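Local coordinates for erythrocyte binding antigen 140 (Plasmodium falciparum, PDB 4GF2), which probably binds a receptor on the host red blood cell, through a region built of two Duffy binding-like domains, during invasion by the malaria parasite, at residues L480-C491 / A563-C574. The protein carries 3 engineered substitutions. Residues are numbered along the deposited sequence; the frame is centred on the assembly and turned at random.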
# COMPACT_ATOMS: atom_id res chain seq x y z
N LEU A 480 -33.46 -0.77 -3.84
CA LEU A 480 -34.30 0.20 -3.15
C LEU A 480 -33.72 1.61 -3.30
O LEU A 480 -34.46 2.58 -3.47
CB LEU A 480 -34.44 -0.16 -1.66
CG LEU A 480 -35.25 -1.42 -1.36
CD1 LEU A 480 -35.20 -1.77 0.12
CD2 LEU A 480 -36.69 -1.26 -1.82
N ARG A 481 -32.40 1.71 -3.25
CA ARG A 481 -31.74 3.00 -3.44
C ARG A 481 -31.96 3.49 -4.86
O ARG A 481 -32.18 4.67 -5.09
CB ARG A 481 -30.25 2.89 -3.15
CG ARG A 481 -29.92 2.34 -1.77
CD ARG A 481 -28.46 2.59 -1.42
NE ARG A 481 -27.56 2.29 -2.52
CZ ARG A 481 -26.89 1.15 -2.69
NH1 ARG A 481 -27.02 0.15 -1.82
NH2 ARG A 481 -26.09 1.00 -3.74
N TRP A 482 -31.89 2.56 -5.81
CA TRP A 482 -32.04 2.91 -7.22
C TRP A 482 -33.47 3.30 -7.54
O TRP A 482 -33.71 4.27 -8.26
CB TRP A 482 -31.62 1.73 -8.11
CG TRP A 482 -30.15 1.50 -8.08
CD1 TRP A 482 -29.21 2.24 -7.43
CD2 TRP A 482 -29.44 0.45 -8.76
NE1 TRP A 482 -27.96 1.71 -7.64
CE2 TRP A 482 -28.08 0.62 -8.46
CE3 TRP A 482 -29.83 -0.61 -9.58
CZ2 TRP A 482 -27.10 -0.24 -8.95
CZ3 TRP A 482 -28.86 -1.46 -10.07
CH2 TRP A 482 -27.51 -1.27 -9.75
N PHE A 483 -34.42 2.55 -7.00
CA PHE A 483 -35.84 2.81 -7.22
C PHE A 483 -36.16 4.26 -6.87
O PHE A 483 -36.80 4.97 -7.64
CB PHE A 483 -36.68 1.86 -6.36
CG PHE A 483 -38.15 1.88 -6.69
CD1 PHE A 483 -38.62 2.47 -7.85
CD2 PHE A 483 -39.07 1.31 -5.83
CE1 PHE A 483 -39.97 2.48 -8.15
CE2 PHE A 483 -40.42 1.32 -6.12
CZ PHE A 483 -40.87 1.91 -7.28
N LYS A 484 -35.71 4.70 -5.69
CA LYS A 484 -35.92 6.08 -5.26
C LYS A 484 -35.19 7.05 -6.19
O LYS A 484 -35.72 8.11 -6.53
CB LYS A 484 -35.44 6.27 -3.82
CG LYS A 484 -34.63 7.53 -3.61
CD LYS A 484 -34.38 7.81 -2.14
CE LYS A 484 -33.09 8.59 -1.94
NZ LYS A 484 -33.03 9.82 -2.78
N GLU A 485 -33.97 6.70 -6.59
CA GLU A 485 -33.20 7.53 -7.50
C GLU A 485 -33.98 7.71 -8.80
O GLU A 485 -33.97 8.79 -9.40
CB GLU A 485 -31.83 6.89 -7.79
CG GLU A 485 -30.88 7.78 -8.59
CD GLU A 485 -29.55 7.10 -8.90
OE1 GLU A 485 -29.30 5.99 -8.37
OE2 GLU A 485 -28.74 7.68 -9.66
N TRP A 486 -34.64 6.65 -9.24
CA TRP A 486 -35.44 6.69 -10.45
C TRP A 486 -36.62 7.64 -10.27
O TRP A 486 -36.94 8.43 -11.15
CB TRP A 486 -35.94 5.29 -10.81
CG TRP A 486 -36.85 5.26 -11.99
CD1 TRP A 486 -36.51 4.98 -13.28
CD2 TRP A 486 -38.26 5.53 -11.99
NE1 TRP A 486 -37.62 5.05 -14.09
CE2 TRP A 486 -38.71 5.39 -13.32
CE3 TRP A 486 -39.18 5.87 -11.01
CZ2 TRP A 486 -40.04 5.58 -13.68
CZ3 TRP A 486 -40.50 6.07 -11.37
CH2 TRP A 486 -40.92 5.92 -12.69
N GLY A 487 -37.27 7.55 -9.11
CA GLY A 487 -38.39 8.42 -8.78
C GLY A 487 -38.02 9.88 -8.91
O GLY A 487 -38.64 10.63 -9.67
N ASP A 488 -36.99 10.30 -8.17
CA ASP A 488 -36.54 11.68 -8.21
C ASP A 488 -36.20 12.11 -9.63
O ASP A 488 -36.49 13.24 -10.03
CB ASP A 488 -35.32 11.88 -7.31
CG ASP A 488 -35.66 11.83 -5.84
OD1 ASP A 488 -36.83 12.11 -5.49
OD2 ASP A 488 -34.76 11.53 -5.03
N ASP A 489 -35.59 11.21 -10.39
CA ASP A 489 -35.21 11.49 -11.76
C ASP A 489 -36.45 11.68 -12.62
O ASP A 489 -36.50 12.57 -13.46
CB ASP A 489 -34.34 10.37 -12.32
CG ASP A 489 -33.93 10.60 -13.76
OD1 ASP A 489 -33.13 11.52 -14.01
OD2 ASP A 489 -34.41 9.86 -14.65
N PHE A 490 -37.44 10.82 -12.41
CA PHE A 490 -38.67 10.87 -13.19
C PHE A 490 -39.44 12.15 -12.91
O PHE A 490 -39.74 12.92 -13.82
CB PHE A 490 -39.55 9.66 -12.87
CG PHE A 490 -40.96 9.78 -13.37
CD1 PHE A 490 -41.24 9.70 -14.73
CD2 PHE A 490 -42.01 9.98 -12.49
CE1 PHE A 490 -42.54 9.81 -15.19
CE2 PHE A 490 -43.31 10.09 -12.95
CZ PHE A 490 -43.57 10.01 -14.30
N CYS A 491 -39.77 12.38 -11.64
CA CYS A 491 -40.51 13.56 -11.23
C CYS A 491 -39.82 14.83 -11.73
O CYS A 491 -40.48 15.74 -12.23
CB CYS A 491 -40.65 13.61 -9.71
SG CYS A 491 -41.64 12.25 -9.04
N ALA A 563 -45.58 0.33 -3.22
CA ALA A 563 -44.47 0.83 -4.02
C ALA A 563 -44.57 2.33 -4.26
O ALA A 563 -43.62 3.08 -4.01
CB ALA A 563 -44.39 0.09 -5.34
N ASN A 564 -45.72 2.77 -4.76
CA ASN A 564 -45.90 4.18 -5.11
C ASN A 564 -45.89 5.08 -3.88
O ASN A 564 -45.66 6.29 -3.98
CB ASN A 564 -47.19 4.38 -5.92
CG ASN A 564 -48.42 3.87 -5.21
OD1 ASN A 564 -48.38 3.53 -4.03
ND2 ASN A 564 -49.53 3.80 -5.94
N VAL A 565 -46.13 4.49 -2.71
CA VAL A 565 -46.04 5.24 -1.46
C VAL A 565 -44.59 5.41 -1.07
O VAL A 565 -44.16 6.50 -0.69
CB VAL A 565 -46.80 4.53 -0.32
CG1 VAL A 565 -46.44 5.15 1.02
CG2 VAL A 565 -48.31 4.60 -0.57
N TYR A 566 -43.83 4.32 -1.15
CA TYR A 566 -42.41 4.36 -0.88
C TYR A 566 -41.74 5.47 -1.69
O TYR A 566 -40.86 6.18 -1.19
CB TYR A 566 -41.78 3.01 -1.21
CG TYR A 566 -40.27 3.03 -1.28
CD1 TYR A 566 -39.50 2.81 -0.15
CD2 TYR A 566 -39.62 3.26 -2.49
CE1 TYR A 566 -38.11 2.83 -0.22
CE2 TYR A 566 -38.24 3.28 -2.56
CZ TYR A 566 -37.49 3.06 -1.42
OH TYR A 566 -36.12 3.08 -1.50
N LEU A 567 -42.16 5.64 -2.94
CA LEU A 567 -41.60 6.67 -3.80
C LEU A 567 -41.94 8.06 -3.28
O LEU A 567 -41.04 8.86 -3.02
CB LEU A 567 -42.11 6.52 -5.23
CG LEU A 567 -41.48 5.39 -6.06
CD1 LEU A 567 -42.06 5.41 -7.47
CD2 LEU A 567 -39.97 5.52 -6.11
N LYS A 568 -43.23 8.35 -3.13
CA LYS A 568 -43.68 9.67 -2.70
C LYS A 568 -42.97 10.12 -1.42
O LYS A 568 -42.78 11.31 -1.20
CB LYS A 568 -45.20 9.69 -2.49
CG LYS A 568 -45.95 10.59 -3.47
CD LYS A 568 -46.79 11.64 -2.74
CE LYS A 568 -45.92 12.66 -2.03
NZ LYS A 568 -46.72 13.68 -1.31
N GLU A 569 -42.59 9.16 -0.58
CA GLU A 569 -41.92 9.47 0.67
C GLU A 569 -40.42 9.69 0.49
O GLU A 569 -39.90 10.77 0.78
CB GLU A 569 -42.15 8.36 1.70
CG GLU A 569 -43.59 8.29 2.20
CD GLU A 569 -43.75 7.31 3.35
OE1 GLU A 569 -42.80 6.53 3.61
OE2 GLU A 569 -44.82 7.32 4.00
N LYS A 570 -39.73 8.66 0.01
CA LYS A 570 -38.27 8.71 -0.14
C LYS A 570 -37.82 9.67 -1.24
O LYS A 570 -36.74 10.25 -1.15
CB LYS A 570 -37.73 7.31 -0.43
CG LYS A 570 -37.82 6.35 0.74
CD LYS A 570 -36.81 6.71 1.83
CE LYS A 570 -36.81 5.68 2.95
NZ LYS A 570 -35.73 5.94 3.95
N SER A 571 -38.65 9.84 -2.26
CA SER A 571 -38.31 10.72 -3.38
C SER A 571 -38.85 12.14 -3.15
O SER A 571 -40.00 12.43 -3.46
CB SER A 571 -38.87 10.17 -4.69
OG SER A 571 -38.31 8.91 -5.00
N LYS A 572 -38.00 13.01 -2.61
CA LYS A 572 -38.37 14.40 -2.38
C LYS A 572 -39.00 15.02 -3.62
O LYS A 572 -40.04 15.67 -3.54
CB LYS A 572 -37.14 15.22 -1.99
CG LYS A 572 -36.84 15.30 -0.51
CD LYS A 572 -35.81 16.39 -0.23
CE LYS A 572 -35.09 16.17 1.09
NZ LYS A 572 -33.99 17.16 1.27
N GLU A 573 -38.35 14.82 -4.76
CA GLU A 573 -38.77 15.44 -6.01
C GLU A 573 -40.21 15.10 -6.38
O GLU A 573 -40.83 15.79 -7.19
CB GLU A 573 -37.85 14.98 -7.14
CG GLU A 573 -37.74 15.97 -8.29
CD GLU A 573 -36.86 17.15 -7.97
OE1 GLU A 573 -36.45 17.28 -6.79
OE2 GLU A 573 -36.57 17.95 -8.88
N CYS A 574 -40.74 14.02 -5.80
CA CYS A 574 -42.11 13.59 -6.08
C CYS A 574 -43.08 14.01 -4.97
O CYS A 574 -44.23 13.58 -4.95
CB CYS A 574 -42.15 12.07 -6.24
SG CYS A 574 -40.90 11.41 -7.35
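Tyr-566 donates a hydrogen bond from its OH to the backbone O of Leu-480 (2.6 Å), in the 480-491 segment of helix 478-508, from above the carbonyl plane. The phenol's bond is the shorter one there, since Lys-484 N reaches the same Leu-480 O only weakly, at 3.3 Å. One turn on, Lys-484 O is doubly satisfied: Asp-488 N binds it within the helix, and Ser-571 OG, 3.1 Å away, comes in the carbonyl plane on a lone pair. The absence of a side chain at Gly-487 lets Ser-571 and Leu-567 come up against the helix. Asp-488 OD1 accepts from Glu-573 N at 3.2 Å, met from above the carboxylate plane, while OD2 pairs with Lys-484 NZ in a salt bridge whose hydrogen bond is weak (3.3 Å). The carboxylate of Glu-573 turns away to Lys-495. Between the polar bonds the filling is apolar: chi1 of -170° directs the Phe-483 ring toward helix 563-570, where Leu-567 CD2 makes a CH-pi contact over one face. Tyr-566 lies nearly parallel (19°), but the rings barely overlap. The Cys-491 to Cys-574 disulfide ties the 3-10 turn after helix 563-570 to helix 478-508; disulfide-linked helices characterise Duffy binding-like domains, here the second of two.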